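PDB 4MAD: beta-galactosidase, which probably hydrolyses beta-D-galactosides, releasing their terminal non-reducing beta-D-galactose residues, as a glycoside hydrolase of family 35. Local coordinates for residues K129-N134 with G173-D178; M208-M213 with K235-N240; H301-Y306 with G465-D470. All blocks are in the same frame, centred on the assembly; numbering follows the deposited sequence.

Contact 1. Residues K129-N134 with G173-D178; sequences KLRCFN and GSFGND
L130 opens the meeting of these two barrel loops through its backbone: its carbonyl O lies 3.7 Å from F175 CE2, reaching the ring obliquely. R131 follows and carries the main side-chain contact. Its CD sits over the middle of the F175 ring, 4.2 Å from the centroid, a CH-pi contact. A bend at chi3 (79°) then turns the guanidinium back over the CG and CB end of the phenylalanine, where NH1 comes to 3.4 Å from F175 CG. The guanidinium plane is inclined 25° to the ring, an offset cation-pi stack. R131 NH2 also forms a salt bridge with E169, which helps to fix the rotation of the flat group; the side chain lies about 6 Å from that of E171, the predicted proton donor. At C132 the CB atom touches D178 OD2. F133 adds the hydrogen bond between the two segments: its backbone N donates to D178 OD2 at 2.9 Å, from above the carboxylate plane. D178 reaches it with CG anti to its own backbone N (chi1 -164°), while OD1 caps the backbone N of Y181. Y172 OH, bonded to R131 O and D178 N, also ties the loops. Both segments follow barrel strands and run into helices: L130 and R131 pack on Y137 and F133 on L138 of helix 135-152, and F133 also touches K180 and Y184 of helix 179-192.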
loop_
_atom_site.group_PDB
_atom_site.type_symbol
_atom_site.label_atom_id
_atom_site.label_comp_id
_atom_site.label_asym_id
_atom_site.label_seq_id
_atom_site.Cartn_x
_atom_site.Cartn_y
_atom_site.Cartn_z
ATOM N N LYS A 129 22.223 -3.487 1.892
ATOM C CA LYS A 129 21.909 -3.140 0.535
ATOM C C LYS A 129 20.737 -3.985 0.113
ATOM O O LYS A 129 20.739 -5.148 0.351
ATOM C CB LYS A 129 23.105 -3.380 -0.365
ATOM C CG LYS A 129 24.241 -2.485 -0.072
ATOM C CD LYS A 129 24.003 -1.088 -0.457
ATOM C CE LYS A 129 25.084 -0.238 0.097
ATOM N NZ LYS A 129 25.195 1.085 -0.480
ATOM N N LEU A 130 19.739 -3.361 -0.473
ATOM C CA LEU A 130 18.504 -4.051 -0.807
ATOM C C LEU A 130 18.484 -4.801 -2.140
ATOM O O LEU A 130 18.950 -4.326 -3.100
ATOM C CB LEU A 130 17.318 -3.093 -0.717
ATOM C CG LEU A 130 17.204 -2.294 0.564
ATOM C CD1 LEU A 130 16.179 -1.267 0.507
ATOM C CD2 LEU A 130 17.005 -3.156 1.696
ATOM N N ARG A 131 17.862 -5.960 -2.142
ATOM C CA ARG A 131 17.629 -6.698 -3.368
ATOM C C ARG A 131 18.876 -7.021 -4.166
ATOM O O ARG A 131 18.904 -6.912 -5.341
ATOM C CB ARG A 131 16.554 -6.020 -4.237
ATOM C CG ARG A 131 15.250 -5.885 -3.590
ATOM C CD ARG A 131 14.259 -5.116 -4.412
ATOM N NE ARG A 131 13.635 -5.876 -5.471
ATOM C CZ ARG A 131 12.950 -5.321 -6.449
ATOM N NH1 ARG A 131 12.812 -4.028 -6.474
ATOM N NH2 ARG A 131 12.390 -6.062 -7.372
ATOM N N CYS A 132 19.894 -7.420 -3.439
ATOM C CA CYS A 132 21.125 -7.911 -3.989
ATOM C C CYS A 132 21.779 -8.876 -3.024
ATOM O O CYS A 132 21.316 -9.071 -1.963
ATOM C CB CYS A 132 22.049 -6.795 -4.402
ATOM S SG CYS A 132 22.639 -5.889 -3.019
ATOM N N PHE A 133 22.897 -9.426 -3.414
ATOM C CA PHE A 133 23.504 -10.463 -2.630
ATOM C C PHE A 133 24.276 -9.844 -1.455
ATOM O O PHE A 133 25.475 -9.804 -1.438
ATOM C CB PHE A 133 24.420 -11.355 -3.481
ATOM C CG PHE A 133 24.747 -12.634 -2.848
ATOM C CD1 PHE A 133 23.789 -13.563 -2.623
ATOM C CD2 PHE A 133 26.033 -12.916 -2.453
ATOM C CE1 PHE A 133 24.076 -14.717 -2.040
ATOM C CE2 PHE A 133 26.314 -14.075 -1.861
ATOM C CZ PHE A 133 25.319 -14.989 -1.648
ATOM N N ASN A 134 23.533 -9.424 -0.468
ATOM C CA ASN A 134 24.041 -8.690 0.704
ATOM C C ASN A 134 23.774 -9.415 2.009
ATOM O O ASN A 134 22.694 -9.677 2.301
ATOM C CB ASN A 134 23.351 -7.331 0.737
ATOM C CG ASN A 134 23.715 -6.491 1.923
ATOM O OD1 ASN A 134 24.725 -5.861 1.925
ATOM N ND2 ASN A 134 22.854 -6.405 2.860
ATOM N N GLY A 173 14.069 -7.713 -12.828
ATOM C CA GLY A 173 14.775 -7.163 -13.935
ATOM C C GLY A 173 14.613 -5.682 -14.096
ATOM O O GLY A 173 15.306 -5.041 -14.844
ATOM N N SER A 174 13.609 -5.166 -13.435
ATOM C CA SER A 174 13.361 -3.748 -13.426
ATOM C C SER A 174 14.198 -3.005 -12.388
ATOM O O SER A 174 14.230 -1.820 -12.412
ATOM C CB SER A 174 11.891 -3.441 -13.220
ATOM O OG SER A 174 11.072 -3.971 -14.216
ATOM N N PHE A 175 14.837 -3.728 -11.482
ATOM C CA PHE A 175 15.614 -3.149 -10.413
ATOM C C PHE A 175 17.105 -3.540 -10.386
ATOM O O PHE A 175 17.931 -2.790 -9.968
ATOM C CB PHE A 175 15.002 -3.529 -9.074
ATOM C CG PHE A 175 15.780 -3.031 -7.878
ATOM C CD1 PHE A 175 15.528 -1.833 -7.320
ATOM C CD2 PHE A 175 16.816 -3.736 -7.367
ATOM C CE1 PHE A 175 16.261 -1.406 -6.234
ATOM C CE2 PHE A 175 17.525 -3.289 -6.326
ATOM C CZ PHE A 175 17.249 -2.119 -5.782
ATOM N N GLY A 176 17.391 -4.751 -10.816
ATOM C CA GLY A 176 18.705 -5.317 -10.669
ATOM C C GLY A 176 19.079 -6.436 -11.600
ATOM O O GLY A 176 18.285 -6.879 -12.382
ATOM N N ASN A 177 20.326 -6.866 -11.500
ATOM C CA ASN A 177 20.789 -8.041 -12.214
ATOM C C ASN A 177 21.607 -9.047 -11.381
ATOM O O ASN A 177 22.399 -9.728 -11.909
ATOM C CB ASN A 177 21.562 -7.643 -13.442
ATOM C CG ASN A 177 22.902 -7.198 -13.106
ATOM O OD1 ASN A 177 23.155 -6.874 -12.003
ATOM N ND2 ASN A 177 23.766 -7.196 -14.054
ATOM N N ASP A 178 21.388 -9.108 -10.092
ATOM C CA ASP A 178 22.161 -9.961 -9.234
ATOM C C ASP A 178 21.670 -11.377 -9.197
ATOM O O ASP A 178 20.830 -11.716 -8.448
ATOM C CB ASP A 178 22.188 -9.410 -7.818
ATOM C CG ASP A 178 23.276 -10.020 -6.961
ATOM O OD1 ASP A 178 23.549 -11.195 -7.083
ATOM O OD2 ASP A 178 23.807 -9.294 -6.132
#

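Contact 2. Residues M208-M213 with K235-N240; sequences MLSGGM and KQYQPN
The ring of Y237 lies flat against L209, whose CB stands almost exactly on the ring normal, 3.9 Å from the centroid and 1° off axis. This CH-pi contact is extended by L209 CD1, which lies above the same face, just outside the CD2-CE2 rim, 3.6 Å from Y237 CD2. M213 approaches differently. Its SD is 5.0 Å from the Y237 centroid but 54° off the normal, so the Met-aromatic contact is oblique, and the sulfur rests nearest to Y237 CB. A turn about chi3 (52°) sends M213 CE on toward Q238. At the far end of the tyrosine, S210 OG lies 3.5 Å from Y237 OH; the serine hydroxyl is hydrogen-bonded to the P206 carbonyl within its own helix. Q238 OE1 accepts a hydrogen bond from the backbone N of E219, tying its segment to barrel strand 218-223. No hydrogen bond links the two segments directly. Cohesion between L209-M213 and Y237-Q238 therefore rests on dispersion and on aliphatic hydrogens and sulfur meeting the aromatic pi cloud, with the polar groups of S210 and Q238 satisfied elsewhere.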
loop_
_atom_site.group_PDB
_atom_site.type_symbol
_atom_site.label_atom_id
_atom_site.label_comp_id
_atom_site.label_asym_id
_atom_site.label_seq_id
_atom_site.Cartn_x
_atom_site.Cartn_y
_atom_site.Cartn_z
ATOM N N MET A 208 14.890 -6.339 -18.865
ATOM C CA MET A 208 14.168 -6.934 -17.760
ATOM C C MET A 208 14.232 -8.457 -17.690
ATOM O O MET A 208 14.344 -9.030 -16.676
ATOM C CB MET A 208 12.724 -6.453 -17.755
ATOM C CG MET A 208 12.633 -4.962 -17.641
ATOM S SD MET A 208 10.960 -4.441 -17.966
ATOM C CE MET A 208 11.050 -2.734 -17.477
ATOM N N LEU A 209 14.065 -9.074 -18.825
ATOM C CA LEU A 209 14.184 -10.498 -18.916
ATOM C C LEU A 209 15.611 -10.986 -18.625
ATOM O O LEU A 209 15.804 -11.971 -17.988
ATOM C CB LEU A 209 13.731 -10.984 -20.274
ATOM C CG LEU A 209 12.289 -10.666 -20.572
ATOM C CD1 LEU A 209 12.023 -10.849 -21.991
ATOM C CD2 LEU A 209 11.463 -11.645 -19.789
ATOM N N SER A 210 16.600 -10.282 -19.129
ATOM C CA SER A 210 17.955 -10.697 -18.802
ATOM C C SER A 210 18.239 -10.574 -17.307
ATOM O O SER A 210 18.838 -11.403 -16.727
ATOM C CB SER A 210 19.029 -9.938 -19.592
ATOM O OG SER A 210 18.854 -10.034 -20.952
ATOM N N GLY A 211 17.839 -9.475 -16.721
ATOM C CA GLY A 211 18.059 -9.266 -15.313
ATOM C C GLY A 211 17.287 -10.125 -14.352
ATOM O O GLY A 211 17.746 -10.460 -13.307
ATOM N N GLY A 212 16.030 -10.356 -14.695
ATOM C CA GLY A 212 15.133 -11.037 -13.802
ATOM C C GLY A 212 14.883 -12.535 -13.871
ATOM O O GLY A 212 14.339 -13.055 -12.974
ATOM N N MET A 213 15.233 -13.188 -14.971
ATOM C CA MET A 213 15.053 -14.623 -15.081
ATOM C C MET A 213 16.102 -15.345 -14.251
ATOM O O MET A 213 17.204 -14.868 -14.101
ATOM C CB MET A 213 15.062 -15.085 -16.527
ATOM C CG MET A 213 14.059 -14.423 -17.399
ATOM S SD MET A 213 14.054 -14.972 -19.108
ATOM C CE MET A 213 13.934 -16.693 -18.839
ATOM N N LYS A 235 9.080 -15.246 -25.762
ATOM C CA LYS A 235 9.491 -16.416 -26.510
ATOM C C LYS A 235 10.945 -16.428 -27.016
ATOM O O LYS A 235 11.493 -17.466 -27.268
ATOM C CB LYS A 235 8.489 -16.739 -27.608
ATOM C CG LYS A 235 7.241 -17.324 -27.045
ATOM C CD LYS A 235 6.413 -17.958 -28.063
ATOM C CE LYS A 235 5.402 -17.038 -28.493
ATOM N NZ LYS A 235 4.700 -17.456 -29.686
ATOM N N GLN A 236 11.553 -15.269 -27.127
ATOM C CA GLN A 236 12.967 -15.192 -27.380
ATOM C C GLN A 236 13.825 -15.758 -26.297
ATOM O O GLN A 236 14.890 -16.202 -26.559
ATOM C CB GLN A 236 13.407 -13.811 -27.718
ATOM C CG GLN A 236 12.641 -13.296 -28.798
ATOM C CD GLN A 236 13.472 -12.611 -29.730
ATOM O OE1 GLN A 236 13.891 -11.516 -29.482
ATOM N NE2 GLN A 236 13.770 -13.257 -30.824
ATOM N N TYR A 237 13.387 -15.633 -25.084
ATOM C CA TYR A 237 14.086 -16.180 -23.961
ATOM C C TYR A 237 13.580 -17.543 -23.473
ATOM O O TYR A 237 14.260 -18.225 -22.779
ATOM C CB TYR A 237 14.073 -15.168 -22.805
ATOM C CG TYR A 237 14.799 -13.882 -23.081
ATOM C CD1 TYR A 237 16.005 -13.631 -22.496
ATOM C CD2 TYR A 237 14.272 -12.930 -23.888
ATOM C CE1 TYR A 237 16.662 -12.508 -22.732
ATOM C CE2 TYR A 237 14.936 -11.800 -24.155
ATOM C CZ TYR A 237 16.129 -11.585 -23.572
ATOM O OH TYR A 237 16.808 -10.422 -23.773
ATOM N N GLN A 238 12.360 -17.876 -23.796
ATOM C CA GLN A 238 11.687 -19.035 -23.251
ATOM C C GLN A 238 10.711 -19.546 -24.286
ATOM O O GLN A 238 9.580 -19.276 -24.208
ATOM C CB GLN A 238 10.954 -18.655 -21.976
ATOM C CG GLN A 238 10.199 -19.763 -21.317
ATOM C CD GLN A 238 9.649 -19.343 -19.988
ATOM O OE1 GLN A 238 10.308 -19.346 -18.982
ATOM N NE2 GLN A 238 8.439 -18.916 -20.021
ATOM N N PRO A 239 11.232 -20.193 -25.295
ATOM C CA PRO A 239 10.484 -20.530 -26.494
ATOM C C PRO A 239 9.337 -21.493 -26.332
ATOM O O PRO A 239 8.384 -21.326 -27.005
ATOM C CB PRO A 239 11.563 -21.094 -27.422
ATOM C CG PRO A 239 12.611 -21.424 -26.617
ATOM C CD PRO A 239 12.627 -20.532 -25.442
ATOM N N ASN A 240 9.454 -22.501 -25.497
ATOM C CA ASN A 240 8.469 -23.578 -25.498
ATOM C C ASN A 240 7.384 -23.629 -24.415
ATOM O O ASN A 240 6.338 -24.160 -24.611
ATOM C CB ASN A 240 9.187 -24.905 -25.521
ATOM C CG ASN A 240 10.113 -25.027 -26.678
ATOM O OD1 ASN A 240 9.772 -24.696 -27.760
ATOM N ND2 ASN A 240 11.306 -25.456 -26.425
#

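Contact 3. Residues H301-Y306 with G465-D470; sequences HNETDY and GPFVVD
H301 and F467 form an edge-to-face (T-shaped) aromatic pair between the TIM-barrel part of the enzyme and its first all-beta domain. F467 turns its edge toward the imidazole face, with the centroids 4.9 Å apart and the planes at 58°. The nearest carbon is F467 CD2, which stands over the rim of the imidazole, 3.8 Å from H301 ND1. H301 places its ring there with CG anti to the backbone N (chi1 -160°). The other face of the imidazole is covered from within its own loop by the D305 carbonyl O and the Y306 N, so the ring is sandwiched between its own backbone and the phenylalanine. F467 is offered from a type I beta turn running from G465 to V468, and P466 CG packs over one face of its ring.

Weaker polar approaches surround this pair. E303 folds back so that OE1 lies near the plane of the F467 ring at its edge, 4.4 Å from CE2. D470 OD2 comes obliquely to the ring of Y306, a distant contact at 4.5 Å from CE1, while its carboxylate forms salt bridges with K472 and R434. Y306 OH is hydrogen-bonded to the G460 carbonyl, giving the barrel-side loop another tie to the all-beta domain.

Other hydrogen bonds lie within 301-306. H301 ND1 donates to N302 O at 2.7 Å, with the acceptor only 4° out of the imidazole plane. With an alanine here, the F467 edge would probably lose its aromatic mate and the N302 carbonyl its imidazole donor. The loop also closes on itself through its backbone, N302 N donating to D305 O at 3.0 Å.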
loop_
_atom_site.group_PDB
_atom_site.type_symbol
_atom_site.label_atom_id
_atom_site.label_comp_id
_atom_site.label_asym_id
_atom_site.label_seq_id
_atom_site.Cartn_x
_atom_site.Cartn_y
_atom_site.Cartn_z
ATOM N N HIS A 301 8.563 7.780 -7.757
ATOM C CA HIS A 301 9.386 8.937 -8.000
ATOM C C HIS A 301 9.717 8.947 -9.486
ATOM O O HIS A 301 10.217 8.015 -9.964
ATOM C CB HIS A 301 10.666 8.830 -7.151
ATOM C CG HIS A 301 11.366 10.125 -6.952
ATOM N ND1 HIS A 301 11.908 10.828 -7.989
ATOM C CD2 HIS A 301 11.581 10.861 -5.849
ATOM C CE1 HIS A 301 12.451 11.933 -7.531
ATOM N NE2 HIS A 301 12.271 11.974 -6.237
ATOM N N ASN A 302 9.458 10.010 -10.205
ATOM C CA ASN A 302 9.880 9.993 -11.573
ATOM C C ASN A 302 11.281 10.593 -11.604
ATOM O O ASN A 302 11.958 10.557 -10.642
ATOM C CB ASN A 302 8.880 10.610 -12.534
ATOM C CG ASN A 302 8.531 12.009 -12.213
ATOM O OD1 ASN A 302 7.552 12.539 -12.701
ATOM N ND2 ASN A 302 9.304 12.615 -11.386
ATOM N N GLU A 303 11.714 11.050 -12.627
ATOM C CA GLU A 303 13.063 11.548 -12.359
ATOM C C GLU A 303 13.102 12.856 -11.581
ATOM O O GLU A 303 14.121 13.271 -11.118
ATOM C CB GLU A 303 13.819 11.723 -13.677
ATOM C CG GLU A 303 14.075 10.423 -14.424
ATOM C CD GLU A 303 14.859 9.423 -13.597
ATOM O OE1 GLU A 303 15.798 9.842 -12.888
ATOM O OE2 GLU A 303 14.539 8.217 -13.657
ATOM N N THR A 304 12.062 13.542 -11.431
ATOM C CA THR A 304 12.031 14.814 -10.791
ATOM C C THR A 304 11.276 14.860 -9.464
ATOM O O THR A 304 11.757 15.426 -8.528
ATOM C CB THR A 304 11.487 15.876 -11.745
ATOM O OG1 THR A 304 11.189 17.045 -11.021
ATOM C CG2 THR A 304 10.269 15.451 -12.406
ATOM N N ASP A 305 10.087 14.266 -9.429
ATOM C CA ASP A 305 9.115 14.396 -8.353
ATOM C C ASP A 305 8.751 13.084 -7.646
ATOM O O ASP A 305 8.727 12.087 -8.232
ATOM C CB ASP A 305 7.800 14.901 -8.897
ATOM C CG ASP A 305 7.876 16.333 -9.402
ATOM O OD1 ASP A 305 8.648 17.111 -8.858
ATOM O OD2 ASP A 305 7.141 16.652 -10.322
ATOM N N TYR A 306 8.486 13.203 -6.370
ATOM C CA TYR A 306 7.973 12.189 -5.483
ATOM C C TYR A 306 6.457 12.191 -5.657
ATOM O O TYR A 306 5.862 13.225 -5.686
ATOM C CB TYR A 306 8.368 12.498 -4.033
ATOM C CG TYR A 306 7.556 11.746 -3.005
ATOM C CD1 TYR A 306 7.854 10.447 -2.671
ATOM C CD2 TYR A 306 6.486 12.312 -2.399
ATOM C CE1 TYR A 306 7.115 9.756 -1.771
ATOM C CE2 TYR A 306 5.735 11.621 -1.493
ATOM C CZ TYR A 306 6.045 10.328 -1.187
ATOM O OH TYR A 306 5.315 9.615 -0.298
ATOM N N GLY A 465 11.544 1.601 -8.309
ATOM C CA GLY A 465 12.635 2.382 -8.849
ATOM C C GLY A 465 13.844 2.616 -7.960
ATOM O O GLY A 465 13.965 2.052 -6.952
ATOM N N PRO A 466 14.696 3.508 -8.413
ATOM C CA PRO A 466 16.050 3.654 -7.900
ATOM C C PRO A 466 16.122 4.483 -6.636
ATOM O O PRO A 466 17.159 4.591 -6.079
ATOM C CB PRO A 466 16.777 4.350 -9.046
ATOM C CG PRO A 466 15.769 4.916 -9.849
ATOM C CD PRO A 466 14.559 4.128 -9.728
ATOM N N PHE A 467 15.033 5.083 -6.230
ATOM C CA PHE A 467 15.103 5.913 -5.056
ATOM C C PHE A 467 14.447 5.251 -3.877
ATOM O O PHE A 467 14.005 5.879 -2.998
ATOM C CB PHE A 467 14.602 7.298 -5.317
ATOM C CG PHE A 467 15.264 7.929 -6.481
ATOM C CD1 PHE A 467 16.599 8.118 -6.483
ATOM C CD2 PHE A 467 14.574 8.199 -7.600
ATOM C CE1 PHE A 467 17.207 8.653 -7.533
ATOM C CE2 PHE A 467 15.188 8.729 -8.654
ATOM C CZ PHE A 467 16.521 8.957 -8.594
ATOM N N VAL A 468 14.402 3.946 -3.914
ATOM C CA VAL A 468 13.674 3.163 -2.921
ATOM C C VAL A 468 14.247 3.231 -1.541
ATOM O O VAL A 468 13.590 2.901 -0.624
ATOM C CB VAL A 468 13.504 1.701 -3.328
ATOM C CG1 VAL A 468 14.814 1.024 -3.370
ATOM C CG2 VAL A 468 12.620 0.994 -2.396
ATOM N N VAL A 469 15.491 3.662 -1.413
ATOM C CA VAL A 469 16.051 3.779 -0.084
ATOM C C VAL A 469 15.572 5.104 0.448
ATOM O O VAL A 469 16.207 6.107 0.298
ATOM C CB VAL A 469 17.567 3.724 -0.095
ATOM C CG1 VAL A 469 18.101 4.006 1.248
ATOM C CG2 VAL A 469 18.056 2.430 -0.559
ATOM N N ASP A 470 14.405 5.081 1.044
ATOM C CA ASP A 470 13.586 6.252 1.202
ATOM C C ASP A 470 13.358 6.527 2.682
ATOM O O ASP A 470 12.413 6.094 3.226
ATOM C CB ASP A 470 12.255 6.059 0.470
ATOM C CG ASP A 470 11.439 7.316 0.397
ATOM O OD1 ASP A 470 11.966 8.382 0.541
ATOM O OD2 ASP A 470 10.295 7.222 0.090
#

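From the N terminus, contact 1 comes first, closing a loop of 38 residues that holds helix 135-152 and strand 163-167. Contact 2 follows, bringing helix 227-237 back to helix 206-212 after the chain has passed through strand 218-223. Contact 3 spans the longest separation, from 301-306 in the barrel region to 465-470 in the first all-beta domain. The three are in series, and none encloses or crosses another. Contacts 2 and 3 stay about 10 Å apart at their nearest atoms, but segment 173-178 of contact 1 touches both: S174 OG packs on M208 CE, and F175 CE1 lies 4.0 Å from V468 CG1.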